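Local coordinates for protein glycogen synthase (Cyanobacterium sp. CLg1, PDB 6GNF) that is a two-domain GT-B-type glycosyltransferase of the starch and glycogen synthase family, holding adenosine-5'-diphosphate and a glycan in its pockets, at residues Ser414-Ala417 / His418-Ala422; Cys436-Asn439 / Gln440-Ala443; Ala453-Gly456 / Gly457-Asp460. One frame throughout, in Å; residues are numbered along the deposited sequence.

Contacts 1, 2 and 3 follow one another along the chain in the domain built on the six-stranded parallel sheet, within the group 1 glycosyl transferase range. Helix 414-423 precedes strand 426-429, helix 439-445 follows that strand, and helix 457-461 comes after its sheet neighbour, strand 449-452. Contact 2 is the middle piece, its centre about 13 Å from that of contact 1 and about 11 Å from that of contact 3, and it touches both: Thr421 CG2 packs on Ala443 CA, and Leu458 CD2 on Gln440 NE2. Contacts 1 and 3 do not meet. Contact 2 meets both ADP and AC1, and contact 1 adds Ala417 to the ADP pocket.

Contact 1 of 3, residues Ser414-Ala417 / His418-Ala422; sequences SKLA and HFITA
Lys415 and Phe419 lie side by side, one turn apart on helix 414-423, an alpha-helix of the Rossmann-like domain that carries the six-stranded parallel sheet. Phe419 can be followed outward: its CB rests 3.5 Å from Leu416 O. CG then faces Lys415 O, and CD1 comes within 3.2 Å of that same oxygen. CE1 is 4.1 Å from Lys415 CG. At the far end CZ lies near Lys415 NZ, which also has a long, weak ion pair with Glu341. The lysine comes alongside the ring because its CG is turned anti to the backbone N (chi1 -178°), next to the carbonyl. Beyond the segment, Leu319 and helix 327-341 cover Phe419.

On the sheet side, Leu416 CG meets Ile420 CD1 at 4.0 Å, and both side chains pack on Leu385. His418 leans away from this apolar row, its CD2 edge 3.1 Å from Ser414 O, while its ND1 is hydrogen-bonded to Asp315 and its ring is stacked with Trp310 and Phe317. Ala417, whose side chain borders ADP, offers a carbonyl gripped twice from opposite faces of its plane, by Thr421 N at 3.0 Å and by Thr421 OG1 at 2.8 Å.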
loop_
_atom_site.group_PDB
_atom_site.type_symbol
_atom_site.label_atom_id
_atom_site.label_comp_id
_atom_site.label_asym_id
_atom_site.label_seq_id
_atom_site.Cartn_x
_atom_site.Cartn_y
_atom_site.Cartn_z
ATOM N N SER A 414 10.129 13.597 -1.206
ATOM C CA SER A 414 10.576 12.907 0.005
ATOM C C SER A 414 11.136 13.869 1.043
ATOM O O SER A 414 10.847 13.750 2.233
ATOM C CB SER A 414 11.598 11.835 -0.327
ATOM O OG SER A 414 10.909 10.704 -0.827
ATOM N N LYS A 415 11.931 14.830 0.594
ATOM C CA LYS A 415 12.509 15.818 1.496
ATOM C C LYS A 415 11.429 16.536 2.314
ATOM O O LYS A 415 11.560 16.678 3.530
ATOM C CB LYS A 415 13.344 16.829 0.704
ATOM C CG LYS A 415 14.033 17.892 1.543
ATOM C CD LYS A 415 15.119 18.581 0.731
ATOM C CE LYS A 415 15.730 19.762 1.466
ATOM N NZ LYS A 415 14.833 20.952 1.467
ATOM N N LEU A 416 10.369 16.990 1.646
ATOM C CA LEU A 416 9.295 17.708 2.330
ATOM C C LEU A 416 8.470 16.766 3.214
ATOM O O LEU A 416 7.987 17.161 4.270
ATOM C CB LEU A 416 8.397 18.432 1.327
ATOM C CG LEU A 416 7.387 19.421 1.920
ATOM C CD1 LEU A 416 8.084 20.542 2.676
ATOM C CD2 LEU A 416 6.495 20.000 0.832
ATOM N N ALA A 417 8.308 15.521 2.785
ATOM C CA ALA A 417 7.652 14.518 3.618
ATOM C C ALA A 417 8.391 14.366 4.948
ATOM O O ALA A 417 7.768 14.328 6.014
ATOM C CB ALA A 417 7.574 13.180 2.895
ATOM N N HIS A 418 9.719 14.326 4.880
ATOM C CA HIS A 418 10.547 14.208 6.071
ATOM C C HIS A 418 10.399 15.447 6.950
ATOM O O HIS A 418 10.218 15.341 8.168
ATOM C CB HIS A 418 12.010 13.963 5.686
ATOM C CG HIS A 418 12.306 12.534 5.351
ATOM N ND1 HIS A 418 12.650 11.605 6.307
ATOM C CD2 HIS A 418 12.280 11.866 4.174
ATOM C CE1 HIS A 418 12.830 10.429 5.735
ATOM N NE2 HIS A 418 12.611 10.560 4.439
ATOM N N PHE A 419 10.467 16.623 6.338
ATOM C CA PHE A 419 10.247 17.874 7.061
ATOM C C PHE A 419 8.899 17.896 7.795
ATOM O O PHE A 419 8.801 18.416 8.912
ATOM C CB PHE A 419 10.310 19.075 6.114
ATOM C CG PHE A 419 11.686 19.659 5.938
ATOM C CD1 PHE A 419 12.737 18.881 5.478
ATOM C CD2 PHE A 419 11.914 21.005 6.193
ATOM C CE1 PHE A 419 13.995 19.427 5.299
ATOM C CE2 PHE A 419 13.173 21.559 6.019
ATOM C CZ PHE A 419 14.213 20.766 5.570
ATOM N N ILE A 420 7.859 17.364 7.155
ATOM C CA ILE A 420 6.506 17.383 7.732
ATOM C C ILE A 420 6.401 16.407 8.902
ATOM O O ILE A 420 5.874 16.752 9.962
ATOM C CB ILE A 420 5.428 17.066 6.671
ATOM C CG1 ILE A 420 5.270 18.253 5.719
ATOM C CG2 ILE A 420 4.083 16.762 7.324
ATOM C CD1 ILE A 420 4.652 17.882 4.390
ATOM N N THR A 421 6.910 15.196 8.703
ATOM C CA THR A 421 6.869 14.162 9.729
ATOM C C THR A 421 7.578 14.587 11.008
ATOM O O THR A 421 7.096 14.286 12.096
ATOM C CB THR A 421 7.506 12.862 9.221
ATOM O OG1 THR A 421 6.907 12.504 7.975
ATOM C CG2 THR A 421 7.313 11.728 10.214
ATOM N N ALA A 422 8.728 15.243 10.865
ATOM C CA ALA A 422 9.511 15.690 12.006
ATOM C C ALA A 422 8.973 16.993 12.582
ATOM O O ALA A 422 8.851 17.140 13.801
ATOM C CB ALA A 422 10.967 15.859 11.604
#

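Contact 2 of 3, residues Cys436-Asn439 / Gln440-Ala443; sequences CGLN and QLYA. With ADP (adenosine-5'-diphosphate), chain F; AC1 (4,6-dideoxy-4-{[(1S,4R,5S,6S)-4,5,6-trihydroxy-3-(hydroxymethyl)cyclohex-2-en-1-yl]amino}-alpha-D-glucopyranose), chain D.
Gln440 places CG between its backbone N and carbonyl carbon (chi1 78°) and bends again at chi2 (-84°), folding its amide back toward the Cys436-Gly437 peptide. NE2 donates to Cys436 O at 2.9 Å, from above the carbonyl plane, and is also bonded to Thr461 OG1, so two partners fix the rotation of the amide. OE1 then sits against the backbone of Gly437, 3.2 Å from its C; with no side chain there, the amide can come this close.

The loop held in this way turns its N-H groups to the ligands. Cys436 N bonds AC1 O3B and Gly437 N bonds AC1 O4, while Leu438 N reaches ADP O2A at 3.0 Å. Lying just ahead of helix 439-445, that phosphate oxygen may also feel the positive end of the helix. Leu438 O begins the helical bonding with two donors, Leu441 N and Tyr442 N, the second nearly straight at 169°. Across this turn Leu438 CD2 meets Leu441 CD1 at 4.1 Å.

Asn439 is held by ND2, bonded to Ile356 O, and its OD1 takes a weak bond from ADP O2' at 3.1 Å. Tyr442 turns a ring edge to the same ribose, CE2 lying 3.3 Å from O3', and is stacked with Trp310. Phosphate bound by backbone N-H at a helix start, with the ribose lying against the first turn of that helix, fits the nucleotide site of a GT-B fold, here adjoining the glycan site.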
loop_
_atom_site.group_PDB
_atom_site.type_symbol
_atom_site.label_atom_id
_atom_site.label_comp_id
_atom_site.label_asym_id
_atom_site.label_seq_id
_atom_site.Cartn_x
_atom_site.Cartn_y
_atom_site.Cartn_z
ATOM N N CYS A 436 -4.220 -0.480 6.536
ATOM C CA CYS A 436 -3.309 -0.302 7.664
ATOM C C CYS A 436 -2.856 1.138 7.800
ATOM O O CYS A 436 -3.104 1.775 8.822
ATOM C CB CYS A 436 -2.089 -1.215 7.549
ATOM S SG CYS A 436 -0.998 -1.133 8.988
ATOM N N GLY A 437 -2.200 1.649 6.760
ATOM C CA GLY A 437 -1.615 2.980 6.792
ATOM C C GLY A 437 -0.180 2.894 7.267
ATOM O O GLY A 437 0.139 2.073 8.123
ATOM N N LEU A 438 0.673 3.759 6.725
ATOM C CA LEU A 438 2.077 3.781 7.114
ATOM C C LEU A 438 2.499 5.111 7.752
ATOM O O LEU A 438 3.325 5.116 8.658
ATOM C CB LEU A 438 2.960 3.429 5.925
ATOM C CG LEU A 438 2.871 1.987 5.365
ATOM C CD1 LEU A 438 3.870 1.760 4.242
ATOM C CD2 LEU A 438 3.100 0.963 6.468
ATOM N N ASN A 439 1.924 6.223 7.302
ATOM C CA ASN A 439 2.240 7.534 7.848
ATOM C C ASN A 439 2.235 7.599 9.352
ATOM O O ASN A 439 3.136 8.190 9.934
ATOM C CB ASN A 439 1.249 8.576 7.356
ATOM C CG ASN A 439 1.570 9.080 5.976
ATOM O OD1 ASN A 439 2.379 8.496 5.243
ATOM N ND2 ASN A 439 0.911 10.162 5.597
ATOM N N GLN A 440 1.220 7.004 9.968
ATOM C CA GLN A 440 1.046 7.110 11.413
ATOM C C GLN A 440 2.161 6.386 12.169
ATOM O O GLN A 440 2.536 6.808 13.261
ATOM C CB GLN A 440 -0.343 6.617 11.847
ATOM C CG GLN A 440 -0.529 5.106 11.909
ATOM C CD GLN A 440 -0.884 4.471 10.574
ATOM O OE1 GLN A 440 -0.724 5.075 9.502
ATOM N NE2 GLN A 440 -1.414 3.264 10.637
ATOM N N LEU A 441 2.716 5.339 11.564
ATOM C CA LEU A 441 3.819 4.597 12.170
ATOM C C LEU A 441 5.081 5.444 12.143
ATOM O O LEU A 441 5.754 5.615 13.166
ATOM C CB LEU A 441 4.060 3.283 11.434
ATOM C CG LEU A 441 2.868 2.338 11.256
ATOM C CD1 LEU A 441 3.324 1.041 10.605
ATOM C CD2 LEU A 441 2.177 2.053 12.578
ATOM N N TYR A 442 5.381 6.013 10.980
ATOM C CA TYR A 442 6.497 6.936 10.858
ATOM C C TYR A 442 6.343 8.073 11.854
ATOM O O TYR A 442 7.277 8.403 12.591
ATOM C CB TYR A 442 6.578 7.513 9.445
ATOM C CG TYR A 442 6.963 6.539 8.353
ATOM C CD1 TYR A 442 7.744 5.423 8.616
ATOM C CD2 TYR A 442 6.573 6.764 7.039
ATOM C CE1 TYR A 442 8.106 4.548 7.610
ATOM C CE2 TYR A 442 6.936 5.896 6.027
ATOM C CZ TYR A 442 7.702 4.788 6.320
ATOM O OH TYR A 442 8.048 3.921 5.312
ATOM N N ALA A 443 5.165 8.684 11.866
ATOM C CA ALA A 443 4.905 9.833 12.718
ATOM C C ALA A 443 5.230 9.529 14.177
ATOM O O ALA A 443 5.883 10.320 14.850
ATOM C CB ALA A 443 3.456 10.271 12.581
HETATM P PB ADP F . -1.122 4.080 0.579
HETATM O O1B ADP F . -2.578 3.746 0.776
HETATM O O2B ADP F . -0.230 2.869 0.540
HETATM O O3B ADP F . -0.879 5.101 -0.499
HETATM P PA ADP F . 0.284 4.314 3.086
HETATM O O1A ADP F . 0.105 2.830 3.374
HETATM O O2A ADP F . 0.238 5.339 4.212
HETATM O O3A ADP F . -0.765 4.831 1.964
HETATM O "O5'" ADP F . 1.684 4.518 2.303
HETATM C "C5'" ADP F . 1.928 5.670 1.489
HETATM C "C4'" ADP F . 3.413 6.001 1.582
HETATM O "O4'" ADP F . 3.820 6.940 0.585
HETATM C "C3'" ADP F . 3.733 6.629 2.922
HETATM O "O3'" ADP F . 4.950 6.044 3.397
HETATM C "C2'" ADP F . 3.872 8.106 2.630
HETATM O "O2'" ADP F . 4.869 8.652 3.488
HETATM C "C1'" ADP F . 4.280 8.161 1.168
HETATM N N9 ADP F . 3.717 9.278 0.361
HETATM C C8 ADP F . 2.445 9.399 -0.077
HETATM N N7 ADP F . 2.285 10.528 -0.821
HETATM C C5 ADP F . 3.479 11.142 -0.878
HETATM C C6 ADP F . 4.029 12.370 -1.490
HETATM N N6 ADP F . 3.251 13.197 -2.214
HETATM N N1 ADP F . 5.337 12.646 -1.300
HETATM C C2 ADP F . 6.142 11.848 -0.580
HETATM N N3 ADP F . 5.706 10.716 0.001
HETATM C C4 ADP F . 4.418 10.312 -0.108
HETATM C C1 AC1 D . -1.514 -0.096 -4.964
HETATM O O2 AC1 D . -2.355 -2.367 -4.704
HETATM C C2 AC1 D . -1.667 -1.296 -4.028
HETATM C C4A AC1 D . -1.735 -0.228 3.243
HETATM C C3 AC1 D . -2.393 -0.918 -2.735
HETATM O O3 AC1 D . -2.319 -2.052 -1.865
HETATM C C4 AC1 D . -1.776 0.335 -2.075
HETATM N N4A AC1 D . -2.425 0.756 -0.811
HETATM C C5 AC1 D . -1.802 1.452 -3.130
HETATM O O5 AC1 D . -1.021 1.056 -4.265
HETATM C C6 AC1 D . -1.235 2.769 -2.625
HETATM C C1B AC1 D . -2.588 -0.076 0.385
HETATM C C2B AC1 D . -3.385 0.591 1.544
HETATM O O2B AC1 D . -3.968 1.842 1.195
HETATM C C3B AC1 D . -2.609 0.909 2.802
HETATM O O3B AC1 D . -3.527 1.172 3.863
HETATM O O4 AC1 D . -0.917 0.280 4.301
HETATM C C5B AC1 D . -0.887 -0.725 2.101
HETATM C C7B AC1 D . -1.249 -0.609 0.834
HETATM C C6B AC1 D . 0.398 -1.421 2.422
HETATM O O6B AC1 D . 0.065 -2.548 3.235
#

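Contact 3 of 3, residues Ala453-Gly456 / Gly457-Asp460; sequences APVG and GLVD
Leu458 closes back over two carbonyl oxygens of the loop just before it, its CB 3.3 Å from Val455 O and its CD1 3.4 Å from Ala453 O; CD1 meets Ala453 CB and Val455 CG2 more loosely, at 4.4 and 4.3 Å. Val459 sends a single branch across the chain: CG2, anti to its own carbonyl carbon, sits over the flat face of the Pro454-Val455 peptide, 3.6 Å from Pro454 C. Leu458 N donates to Val455 O at 3.2 Å, and Val459 N to Gly456 O at the same length, the latter from well above the carbonyl plane.

Pro454 centres an inverse gamma turn, closed by a weak bond from Val455 N to Ala453 O, in the beta-alpha connection between strand 449-452 and helix 457-461 of a Rossmann-like domain. Gly456, at positive phi (51°), and Gly457 are the central pair of a type II' beta turn, closed by the Leu458 N bond, that reverses the chain into the helix.

The next shell comes largely from helix 273-281. Asn274 ND2 donates to Gly456 O, Asn274 N meets Asp460 OD2, and Glu278 OE2 accepts from Gly456 N. Gly457 is bonded through its backbone to Glu434, whose OE2 is hydrogen-bonded to AC1.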
loop_
_atom_site.group_PDB
_atom_site.type_symbol
_atom_site.label_atom_id
_atom_site.label_comp_id
_atom_site.label_asym_id
_atom_site.label_seq_id
_atom_site.Cartn_x
_atom_site.Cartn_y
_atom_site.Cartn_z
ATOM N N ALA A 453 -8.755 8.853 11.180
ATOM C CA ALA A 453 -10.108 8.337 11.035
ATOM C C ALA A 453 -10.224 6.974 11.722
ATOM O O ALA A 453 -9.275 6.190 11.712
ATOM C CB ALA A 453 -10.476 8.208 9.567
ATOM N N PRO A 454 -11.396 6.679 12.298
ATOM C CA PRO A 454 -11.613 5.416 12.995
ATOM C C PRO A 454 -11.963 4.283 12.032
ATOM O O PRO A 454 -13.060 3.749 12.078
ATOM C CB PRO A 454 -12.798 5.748 13.907
ATOM C CG PRO A 454 -13.610 6.706 13.097
ATOM C CD PRO A 454 -12.612 7.522 12.310
ATOM N N VAL A 455 -11.023 3.904 11.173
ATOM C CA VAL A 455 -11.256 2.838 10.191
ATOM C C VAL A 455 -10.020 1.963 10.033
ATOM O O VAL A 455 -8.893 2.430 10.190
ATOM C CB VAL A 455 -11.677 3.407 8.816
ATOM C CG1 VAL A 455 -13.021 4.125 8.914
ATOM C CG2 VAL A 455 -10.614 4.353 8.261
ATOM N N GLY A 456 -10.254 0.686 9.747
ATOM C CA GLY A 456 -9.187 -0.265 9.437
ATOM C C GLY A 456 -8.076 -0.277 10.464
ATOM O O GLY A 456 -8.336 -0.203 11.663
ATOM N N GLY A 457 -6.838 -0.355 9.995
ATOM C CA GLY A 457 -5.681 -0.468 10.872
ATOM C C GLY A 457 -5.312 0.783 11.643
ATOM O O GLY A 457 -4.456 0.732 12.529
ATOM N N LEU A 458 -5.963 1.905 11.341
ATOM C CA LEU A 458 -5.765 3.121 12.125
ATOM C C LEU A 458 -6.296 2.922 13.542
ATOM O O LEU A 458 -5.729 3.442 14.502
ATOM C CB LEU A 458 -6.438 4.322 11.461
ATOM C CG LEU A 458 -5.913 4.690 10.070
ATOM C CD1 LEU A 458 -6.775 5.775 9.433
ATOM C CD2 LEU A 458 -4.460 5.125 10.127
ATOM N N VAL A 459 -7.379 2.157 13.666
ATOM C CA VAL A 459 -7.910 1.790 14.977
ATOM C C VAL A 459 -6.901 0.919 15.729
ATOM O O VAL A 459 -6.673 1.105 16.914
ATOM C CB VAL A 459 -9.256 1.031 14.864
ATOM C CG1 VAL A 459 -9.732 0.589 16.244
ATOM C CG2 VAL A 459 -10.316 1.911 14.204
ATOM N N ASP A 460 -6.291 -0.029 15.035
ATOM C CA ASP A 460 -5.305 -0.925 15.641
ATOM C C ASP A 460 -4.024 -0.213 16.058
ATOM O O ASP A 460 -3.444 -0.553 17.081
ATOM C CB ASP A 460 -4.935 -2.064 14.670
ATOM C CG ASP A 460 -6.015 -3.109 14.544
ATOM O OD1 ASP A 460 -6.569 -3.537 15.574
ATOM O OD2 ASP A 460 -6.314 -3.517 13.409
#